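Side-chain contacts in RsfP (Uncultured bacterium, PDB 4GLJ), which probably catalyses the phosphate-dependent cleavage of methylthioadenosine to adenine and methylthioribose 1-phosphate, and binds the dye rhodamine B: residues G52-V57 / Q255-I260; A80-L85 / M201-L206; T170-E175 / H186-M191. All coordinates share one frame; numbering follows the deposited sequence. Where two conformers were deposited one is given.

All three contacts are mainly buried, though Val57 in contact 1 is partly exposed, and contact 2 lies closest to the centre of the chain. Contacts 1 and 3 sit on opposite sides of that centre, about 33 Å apart between their centres, and each lays a helix against part of the same mixed sheet. Contact 2 instead joins two helices. The chemistry changes with place: contact 1 is purely aliphatic, contact 2 adds a water shared by an amide and a carboxylate, and contact 3 sets a tyrosine against branched aliphatic groups. Strand 16-20 lies beside contacts 1 and 2; contacts 2 and 3 touch directly, Met201 N packing 3.5 Å from Cys173 SG.

Contact 1 of 3, residues G52-V57 / Q255-I260; sequences GELNGV and QAVALI
Val257 meets Leu54 and Val57 with a different methyl for each. Its CG2 lies 3.9 Å from Leu54 CD2, and that same leucine methyl also comes up to Val257 CB, at 4.0 Å. The two side chains cross at about a right angle, and it is CD2 that carries the leucine's side of the contact. The second valine methyl does the other half of the work: Val257 CG1 is 3.8 Å from Val57 CG1, and here the side chains slide past each other in opposite directions. In both valines CG1 stands anti to the backbone N (chi1 179° in Val57 and 169° in Val257), which turns these two methyls toward each other between hairpin and helix. The groups that touch are all aliphatic, and the contact is one of van der Waals packing.

What sets Leu54 and Val57 side by side is the turn that they flank. The pair is hydrogen-bonded both ways, Leu54 N to Val57 O and Val57 N to Leu54 O, each at 2.9 Å, with Asn55 and Gly56 forming the bend. Ile16 of strand 16-20 touches both Val57 and Val257 and carries the apolar patch on into the sheet, while Lys254 and Ala261 extend the helix surface. This is a beta hairpin with a two-residue loop, a type I' turn, joining strands 49-54 and 57-63 and packed against helix 237-263 in the alpha/beta fold of the phosphorylase superfamily.

Contact 2 of 3, residues A80-L85 / M201-L206; sequences ANIYAL and MPEAKL
Ile82 reaches both Leu206 and Glu203 because its first two torsions, chi1 -72° and chi2 -54°, spread its branches: CG2 stands anti to the backbone N, while CG1 lies beside that N and carries CD1 onward. This is a helix-helix contact between 78-87 and 200-209 in the alpha/beta phosphorylase fold, with Ile82 as the projecting residue. Its CG1 rests 3.9 Å from Leu206 CB, close to the backbone of helix 200-209. CG2 drops onto the main chain instead, 3.6 Å from Leu206 O, and CD1 lies 4.0 Å from Glu203 CG. Ile82 therefore covers the aliphatic stem of the glutamate, not its charged end. Cut back to an alanine here, the side chain would lose CG1, CG2 and CD1, which would probably open a gap between the helices and leave the Glu203 stem without its cover from CD1, with only CB still near Leu206.

Ile19 of strand 16-20 touches both Ile82 and Glu203, so the sheet backs the contact. Beyond CG the Glu203 chain runs out extended to a carboxylate that several groups hold: OE1 is hydrogen-bonded to Tyr214 OH, and OE2 makes a salt bridge with Arg64. These partners should fix the rotation of the buried group. A single water ties it to the other helix, accepting from Asn81 ND2 at 2.9 Å and donating to Glu203 OE2 at 2.6 Å.

Contact 3 of 3, residues T170-E175 / H186-M191; sequences TYVCIE and HWYRQM
The hydroxyl end of Tyr188 meets Ile174, and the root of its ring meets Val172. Ile174 CG2 comes within 3.4 Å of Tyr188 OH and 3.8 Å of Tyr188 CZ, the two side chains crossing at about a right angle. Val172 CG1 approaches Tyr188 CG at 4.2 Å, and both methyls come to the ring obliquely. With chi1 at 65°, Ile174 tucks CG1 between its backbone N and carbonyl carbon and leaves CG2 to meet the phenol.

Met191, from the same segment, puts its SD in the ring plane at the edge of Tyr188. The same sulfur sits 3.8 Å above the plane of the Trp187 ring, toward its rim, on the face that Tyr188 CD1 also covers. Trp187 in turn packs against Trp187 of the second subunit, and Ile174 touches a bound rhodamine B, so the cluster reaches a subunit interface through Trp187 and the bound dye through Ile174.

Ile196 touches Val172, Ile174 and Tyr188 alike. It belongs to strand 195-197, which pairs in parallel with strand 169-173, and helix 182-190 packs over the two as the connecting helix of a beta-alpha-beta unit, with strand 111-119 alongside 169-173.

Contact 1 of 3, residues G52-V57 / Q255-I260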
loop_
_atom_site.group_PDB
_atom_site.type_symbol
_atom_site.label_atom_id
_atom_site.label_comp_id
_atom_site.label_asym_id
_atom_site.label_seq_id
_atom_site.Cartn_x
_atom_site.Cartn_y
_atom_site.Cartn_z
ATOM N N GLY A 52 -19.343 -0.216 -32.066
ATOM C CA GLY A 52 -19.219 -0.244 -33.506
ATOM C C GLY A 52 -18.956 -1.676 -33.899
ATOM O O GLY A 52 -18.784 -2.537 -33.017
ATOM N N GLU A 53 -18.932 -1.915 -35.210
ATOM C CA GLU A 53 -18.688 -3.245 -35.763
ATOM C C GLU A 53 -17.345 -3.274 -36.469
ATOM O O GLU A 53 -16.991 -2.367 -37.207
ATOM C CB GLU A 53 -19.827 -3.701 -36.704
ATOM C CG GLU A 53 -21.042 -4.225 -35.931
ATOM C CD GLU A 53 -21.848 -3.088 -35.283
ATOM O OE1 GLU A 53 -21.987 -2.012 -35.936
ATOM O OE2 GLU A 53 -22.339 -3.277 -34.132
ATOM N N LEU A 54 -16.600 -4.330 -36.171
ATOM C CA LEU A 54 -15.359 -4.669 -36.856
ATOM C C LEU A 54 -15.766 -5.924 -37.597
ATOM O O LEU A 54 -16.099 -6.929 -36.968
ATOM C CB LEU A 54 -14.285 -4.926 -35.757
ATOM C CG LEU A 54 -12.842 -4.429 -35.900
ATOM C CD1 LEU A 54 -12.781 -2.990 -36.429
ATOM C CD2 LEU A 54 -12.108 -4.575 -34.569
ATOM N N ASN A 55 -15.847 -5.849 -38.945
ATOM C CA ASN A 55 -16.401 -6.948 -39.745
ATOM C C ASN A 55 -17.727 -7.527 -39.218
ATOM O O ASN A 55 -17.895 -8.742 -39.079
ATOM C CB ASN A 55 -15.384 -8.085 -39.924
ATOM C CG ASN A 55 -13.999 -7.595 -40.369
ATOM O OD1 ASN A 55 -13.525 -6.519 -39.970
ATOM N ND2 ASN A 55 -13.324 -8.412 -41.164
ATOM N N GLY A 56 -18.687 -6.670 -38.925
ATOM C CA GLY A 56 -19.953 -7.165 -38.440
ATOM C C GLY A 56 -19.982 -7.680 -37.020
ATOM O O GLY A 56 -21.073 -7.987 -36.512
ATOM N N VAL A 57 -18.813 -7.780 -36.362
ATOM C CA VAL A 57 -18.753 -8.132 -34.949
ATOM C C VAL A 57 -18.871 -6.837 -34.116
ATOM O O VAL A 57 -18.084 -5.927 -34.306
ATOM C CB VAL A 57 -17.391 -8.759 -34.571
ATOM C CG1 VAL A 57 -17.346 -9.105 -33.074
ATOM C CG2 VAL A 57 -17.057 -9.964 -35.441
ATOM N N GLN A 255 -7.379 -8.298 -35.492
ATOM C CA GLN A 255 -7.179 -9.745 -35.553
ATOM C C GLN A 255 -7.729 -10.498 -34.352
ATOM O O GLN A 255 -8.319 -11.574 -34.518
ATOM C CB GLN A 255 -5.698 -10.067 -35.745
ATOM C CG GLN A 255 -5.070 -9.588 -37.062
ATOM C CD GLN A 255 -5.786 -10.069 -38.320
ATOM O OE1 GLN A 255 -6.356 -11.148 -38.380
ATOM N NE2 GLN A 255 -5.792 -9.225 -39.311
ATOM N N ALA A 256 -7.584 -9.921 -33.138
ATOM C CA ALA A 256 -8.029 -10.552 -31.919
ATOM C C ALA A 256 -9.549 -10.586 -31.806
ATOM O O ALA A 256 -10.101 -11.611 -31.421
ATOM C CB ALA A 256 -7.430 -9.829 -30.667
ATOM N N VAL A 257 -10.216 -9.500 -32.203
ATOM C CA VAL A 257 -11.652 -9.485 -32.177
ATOM C C VAL A 257 -12.190 -10.625 -33.112
ATOM O O VAL A 257 -13.080 -11.421 -32.742
ATOM C CB VAL A 257 -12.213 -8.109 -32.610
ATOM C CG1 VAL A 257 -13.708 -8.202 -32.838
ATOM C CG2 VAL A 257 -11.897 -6.998 -31.583
ATOM N N ALA A 258 -11.558 -10.757 -34.271
ATOM C CA ALA A 258 -11.960 -11.807 -35.208
ATOM C C ALA A 258 -11.866 -13.195 -34.553
ATOM O O ALA A 258 -12.808 -13.974 -34.630
ATOM C CB ALA A 258 -11.168 -11.732 -36.517
ATOM N N LEU A 259 -10.761 -13.479 -33.887
ATOM C CA LEU A 259 -10.566 -14.776 -33.284
ATOM C C LEU A 259 -11.509 -15.047 -32.120
ATOM O O LEU A 259 -11.961 -16.187 -31.942
ATOM C CB LEU A 259 -9.117 -14.910 -32.821
ATOM C CG LEU A 259 -8.156 -14.986 -34.011
ATOM C CD1 LEU A 259 -6.696 -14.777 -33.610
ATOM C CD2 LEU A 259 -8.311 -16.289 -34.786
ATOM N N ILE A 260 -11.764 -14.012 -31.297
ATOM C CA ILE A 260 -12.629 -14.206 -30.171
ATOM C C ILE A 260 -14.032 -14.488 -30.711
ATOM O O ILE A 260 -14.730 -15.361 -30.187
ATOM C CB ILE A 260 -12.662 -12.956 -29.277
ATOM C CG1 ILE A 260 -11.252 -12.729 -28.627
ATOM C CG2 ILE A 260 -13.797 -13.039 -28.284
ATOM C CD1 ILE A 260 -11.213 -11.386 -27.895
#

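Contact 2 of 3, residues A80-L85 / M201-L206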
loop_
_atom_site.group_PDB
_atom_site.type_symbol
_atom_site.label_atom_id
_atom_site.label_comp_id
_atom_site.label_asym_id
_atom_site.label_seq_id
_atom_site.Cartn_x
_atom_site.Cartn_y
_atom_site.Cartn_z
ATOM N N ALA A 80 -16.961 1.700 -12.052
ATOM C CA ALA A 80 -17.884 2.143 -13.148
ATOM C C ALA A 80 -17.594 1.604 -14.511
ATOM O O ALA A 80 -18.516 1.198 -15.209
ATOM C CB ALA A 80 -18.050 3.680 -13.157
ATOM N N ASN A 81 -16.336 1.586 -14.927
ATOM C CA ASN A 81 -15.979 1.115 -16.271
ATOM C C ASN A 81 -16.320 -0.375 -16.454
ATOM O O ASN A 81 -16.915 -0.760 -17.455
ATOM C CB ASN A 81 -14.470 1.287 -16.495
ATOM C CG ASN A 81 -14.057 2.760 -16.660
ATOM O OD1 ASN A 81 -14.942 3.625 -16.867
ATOM N ND2 ASN A 81 -12.736 3.046 -16.639
ATOM N N ILE A 82 -15.985 -1.180 -15.447
ATOM C CA ILE A 82 -16.170 -2.640 -15.566
ATOM C C ILE A 82 -17.638 -2.867 -15.398
ATOM O O ILE A 82 -18.197 -3.668 -16.124
ATOM C CB ILE A 82 -15.297 -3.373 -14.461
ATOM C CG1 ILE A 82 -13.797 -3.305 -14.813
ATOM C CG2 ILE A 82 -15.721 -4.839 -14.338
ATOM C CD1 ILE A 82 -13.397 -3.805 -16.200
ATOM N N TYR A 83 -18.315 -2.142 -14.477
ATOM C CA TYR A 83 -19.738 -2.367 -14.290
ATOM C C TYR A 83 -20.496 -2.030 -15.607
ATOM O O TYR A 83 -21.406 -2.763 -16.079
ATOM C CB TYR A 83 -20.310 -1.500 -13.169
ATOM C CG TYR A 83 -21.716 -1.931 -12.712
ATOM C CD1 TYR A 83 -21.886 -2.826 -11.648
ATOM C CD2 TYR A 83 -22.885 -1.464 -13.354
ATOM C CE1 TYR A 83 -23.171 -3.225 -11.227
ATOM C CE2 TYR A 83 -24.171 -1.861 -12.945
ATOM C CZ TYR A 83 -24.291 -2.750 -11.879
ATOM O OH TYR A 83 -25.537 -3.190 -11.476
ATOM N N ALA A 84 -20.153 -0.896 -16.200
ATOM C CA ALA A 84 -20.796 -0.481 -17.470
ATOM C C ALA A 84 -20.628 -1.553 -18.588
ATOM O O ALA A 84 -21.568 -1.845 -19.310
ATOM C CB ALA A 84 -20.220 0.865 -17.893
ATOM N N LEU A 85 -19.456 -2.171 -18.676
ATOM C CA LEU A 85 -19.178 -3.129 -19.753
ATOM C C LEU A 85 -19.980 -4.388 -19.428
ATOM O O LEU A 85 -20.573 -4.985 -20.317
ATOM C CB LEU A 85 -17.684 -3.441 -19.854
ATOM C CG LEU A 85 -16.811 -2.280 -20.351
ATOM C CD1 LEU A 85 -15.336 -2.664 -20.356
ATOM C CD2 LEU A 85 -17.235 -1.819 -21.769
ATOM N N MET A 201 -4.415 -3.019 -12.582
ATOM C CA MET A 201 -5.045 -3.262 -11.268
ATOM C C MET A 201 -5.637 -1.947 -10.804
ATOM O O MET A 201 -4.952 -0.937 -10.829
ATOM C CB MET A 201 -4.019 -3.794 -10.254
ATOM C CG MET A 201 -3.548 -5.223 -10.537
ATOM S SD MET A 201 -4.891 -6.366 -10.060
ATOM C CE MET A 201 -4.122 -7.950 -10.374
ATOM N N PRO A 202 -6.899 -1.926 -10.355
ATOM C CA PRO A 202 -7.698 -3.115 -9.972
ATOM C C PRO A 202 -8.560 -3.646 -11.128
ATOM O O PRO A 202 -9.343 -4.536 -10.888
ATOM C CB PRO A 202 -8.601 -2.562 -8.854
ATOM C CG PRO A 202 -8.865 -1.157 -9.345
ATOM C CD PRO A 202 -7.508 -0.679 -9.826
ATOM N N GLU A 203 -8.342 -3.132 -12.345
ATOM C CA GLU A 203 -9.198 -3.502 -13.531
ATOM C C GLU A 203 -9.284 -5.018 -13.687
ATOM O O GLU A 203 -10.410 -5.538 -13.849
ATOM C CB GLU A 203 -8.621 -2.873 -14.778
ATOM C CG GLU A 203 -9.583 -2.491 -15.860
ATOM C CD GLU A 203 -8.867 -1.746 -16.979
ATOM O OE1 GLU A 203 -8.118 -2.431 -17.747
ATOM O OE2 GLU A 203 -8.952 -0.484 -17.057
ATOM N N ALA A 204 -8.149 -5.736 -13.539
ATOM C CA ALA A 204 -8.196 -7.217 -13.690
ATOM C C ALA A 204 -9.028 -7.904 -12.575
ATOM O O ALA A 204 -9.728 -8.915 -12.835
ATOM C CB ALA A 204 -6.796 -7.861 -13.765
ATOM N N LYS A 205 -8.887 -7.415 -11.328
ATOM C CA LYS A 205 -9.660 -7.947 -10.184
ATOM C C LYS A 205 -11.192 -7.729 -10.421
ATOM O O LYS A 205 -12.017 -8.602 -10.128
ATOM C CB LYS A 205 -9.211 -7.209 -8.877
ATOM C CG LYS A 205 -7.811 -7.675 -8.420
ATOM C CD LYS A 205 -7.394 -6.882 -7.163
ATOM C CE LYS A 205 -6.137 -7.608 -6.625
ATOM N NZ LYS A 205 -5.411 -6.812 -5.549
ATOM N N LEU A 206 -11.552 -6.527 -10.765
ATOM C CA LEU A 206 -12.943 -6.146 -10.974
ATOM C C LEU A 206 -13.573 -6.947 -12.136
ATOM O O LEU A 206 -14.714 -7.407 -12.031
ATOM C CB LEU A 206 -13.050 -4.619 -11.212
ATOM C CG LEU A 206 -12.606 -3.843 -9.921
ATOM C CD1 LEU A 206 -12.365 -2.352 -10.215
ATOM C CD2 LEU A 206 -13.638 -3.993 -8.779
HETATM O O HOH W 1 -10.869 0.953 -16.088
#

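Contact 3 of 3, residues T170-E175 / H186-M191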
loop_
_atom_site.group_PDB
_atom_site.type_symbol
_atom_site.label_atom_id
_atom_site.label_comp_id
_atom_site.label_asym_id
_atom_site.label_seq_id
_atom_site.Cartn_x
_atom_site.Cartn_y
_atom_site.Cartn_z
ATOM N N THR A 170 5.306 -11.176 -16.258
ATOM C CA THR A 170 4.629 -10.643 -15.070
ATOM C C THR A 170 4.558 -9.117 -15.104
ATOM O O THR A 170 5.610 -8.479 -15.264
ATOM C CB THR A 170 5.342 -11.087 -13.789
ATOM O OG1 THR A 170 5.197 -12.495 -13.705
ATOM C CG2 THR A 170 4.675 -10.438 -12.571
ATOM N N TYR A 171 3.331 -8.555 -14.995
ATOM C CA TYR A 171 3.056 -7.094 -15.014
ATOM C C TYR A 171 2.976 -6.640 -13.575
ATOM O O TYR A 171 2.148 -7.116 -12.813
ATOM C CB TYR A 171 1.690 -6.854 -15.692
ATOM C CG TYR A 171 1.111 -5.427 -15.790
ATOM C CD1 TYR A 171 0.653 -4.701 -14.634
ATOM C CD2 TYR A 171 0.903 -4.830 -17.042
ATOM C CE1 TYR A 171 0.051 -3.408 -14.759
ATOM C CE2 TYR A 171 0.278 -3.554 -17.145
ATOM C CZ TYR A 171 -0.125 -2.853 -16.010
ATOM O OH TYR A 171 -0.765 -1.607 -16.229
ATOM N N VAL A 172 3.825 -5.669 -13.190
ATOM C CA VAL A 172 3.666 -5.135 -11.829
ATOM C C VAL A 172 2.925 -3.799 -12.015
ATOM O O VAL A 172 3.328 -2.971 -12.810
ATOM C CB VAL A 172 5.014 -4.973 -11.065
ATOM C CG1 VAL A 172 5.961 -4.085 -11.840
ATOM C CG2 VAL A 172 4.744 -4.279 -9.707
ATOM N N CYS A 173 1.865 -3.584 -11.206
ATOM C CA CYS A 173 1.056 -2.399 -11.321
ATOM C C CYS A 173 1.372 -1.528 -10.125
ATOM O O CYS A 173 1.147 -1.956 -9.023
ATOM C CB CYS A 173 -0.419 -2.744 -11.256
ATOM S SG CYS A 173 -1.437 -1.343 -11.906
ATOM N N ILE A 174 1.756 -0.272 -10.386
ATOM C CA ILE A 174 2.074 0.641 -9.291
ATOM C C ILE A 174 1.038 1.741 -9.286
ATOM O O ILE A 174 0.240 1.923 -10.265
ATOM C CB ILE A 174 3.516 1.216 -9.444
ATOM C CG1 ILE A 174 3.637 2.095 -10.724
ATOM C CG2 ILE A 174 4.585 0.084 -9.352
ATOM C CD1 ILE A 174 4.889 3.005 -10.694
ATOM N N GLU A 175 1.017 2.476 -8.184
ATOM C CA GLU A 175 0.014 3.513 -7.973
ATOM C C GLU A 175 0.222 4.697 -8.945
ATOM O O GLU A 175 -0.745 5.179 -9.478
ATOM C CB GLU A 175 0.079 4.010 -6.497
ATOM C CG GLU A 175 -0.998 5.039 -6.141
ATOM C CD GLU A 175 -2.406 4.474 -6.453
ATOM O OE1 GLU A 175 -2.720 3.390 -5.928
ATOM O OE2 GLU A 175 -3.249 5.077 -7.220
ATOM N N HIS A 186 14.834 -1.746 -9.577
ATOM C CA HIS A 186 15.690 -2.864 -9.161
ATOM C C HIS A 186 14.910 -3.855 -8.342
ATOM O O HIS A 186 15.027 -5.098 -8.516
ATOM C CB HIS A 186 16.862 -2.355 -8.322
ATOM C CG HIS A 186 17.772 -3.452 -7.851
ATOM N ND1 HIS A 186 17.583 -4.096 -6.690
ATOM C CD2 HIS A 186 18.884 -4.027 -8.442
ATOM C CE1 HIS A 186 18.525 -5.034 -6.539
ATOM N NE2 HIS A 186 19.320 -4.997 -7.619
ATOM N N TRP A 187 14.138 -3.339 -7.384
ATOM C CA TRP A 187 13.326 -4.228 -6.533
ATOM C C TRP A 187 12.265 -5.034 -7.356
ATOM O O TRP A 187 12.104 -6.252 -7.161
ATOM C CB TRP A 187 12.634 -3.362 -5.430
ATOM C CG TRP A 187 11.624 -4.084 -4.537
ATOM C CD1 TRP A 187 11.646 -5.377 -4.036
ATOM C CD2 TRP A 187 10.399 -3.470 -3.998
ATOM N NE1 TRP A 187 10.540 -5.612 -3.211
ATOM C CE2 TRP A 187 9.763 -4.473 -3.157
ATOM C CE3 TRP A 187 9.812 -2.186 -4.122
ATOM C CZ2 TRP A 187 8.557 -4.217 -2.485
ATOM C CZ3 TRP A 187 8.617 -1.919 -3.402
ATOM C CH2 TRP A 187 8.011 -2.919 -2.611
ATOM N N TYR A 188 11.601 -4.373 -8.306
ATOM C CA TYR A 188 10.606 -5.077 -9.145
ATOM C C TYR A 188 11.251 -6.153 -9.994
ATOM O O TYR A 188 10.695 -7.272 -10.168
ATOM C CB TYR A 188 9.878 -4.114 -10.069
ATOM C CG TYR A 188 9.192 -2.984 -9.325
ATOM C CD1 TYR A 188 8.587 -3.194 -8.075
ATOM C CD2 TYR A 188 9.148 -1.726 -9.880
ATOM C CE1 TYR A 188 7.968 -2.161 -7.378
ATOM C CE2 TYR A 188 8.525 -0.664 -9.204
ATOM C CZ TYR A 188 7.919 -0.910 -7.950
ATOM O OH TYR A 188 7.308 0.121 -7.269
ATOM N N ARG A 189 12.456 -5.856 -10.507
ATOM C CA ARG A 189 13.287 -6.898 -11.134
ATOM C C ARG A 189 13.597 -8.092 -10.217
ATOM O O ARG A 189 13.578 -9.275 -10.680
ATOM C CB ARG A 189 14.595 -6.315 -11.757
ATOM C CG ARG A 189 14.388 -5.296 -12.892
ATOM C CD ARG A 189 15.705 -4.714 -13.499
ATOM N NE ARG A 189 16.748 -5.744 -13.545
ATOM C CZ ARG A 189 17.039 -6.561 -14.566
ATOM N NH1 ARG A 189 16.390 -6.498 -15.738
ATOM N NH2 ARG A 189 18.019 -7.458 -14.421
ATOM N N GLN A 190 13.906 -7.832 -8.931
ATOM C CA GLN A 190 14.251 -8.903 -8.007
ATOM C C GLN A 190 12.967 -9.749 -7.726
ATOM O O GLN A 190 13.042 -10.957 -7.414
ATOM C CB GLN A 190 14.876 -8.275 -6.726
ATOM C CG GLN A 190 14.973 -9.212 -5.531
ATOM C CD GLN A 190 15.488 -8.501 -4.279
ATOM O OE1 GLN A 190 16.334 -7.609 -4.363
ATOM N NE2 GLN A 190 14.964 -8.875 -3.129
ATOM N N MET A 191 11.796 -9.128 -7.870
ATOM C CA MET A 191 10.516 -9.857 -7.644
ATOM C C MET A 191 10.144 -10.612 -8.916
ATOM O O MET A 191 9.090 -11.180 -8.965
ATOM C CB MET A 191 9.351 -8.892 -7.374
ATOM C CG MET A 191 9.404 -8.125 -6.067
ATOM S SD MET A 191 8.414 -6.602 -6.165
ATOM C CE MET A 191 6.929 -7.085 -6.940
#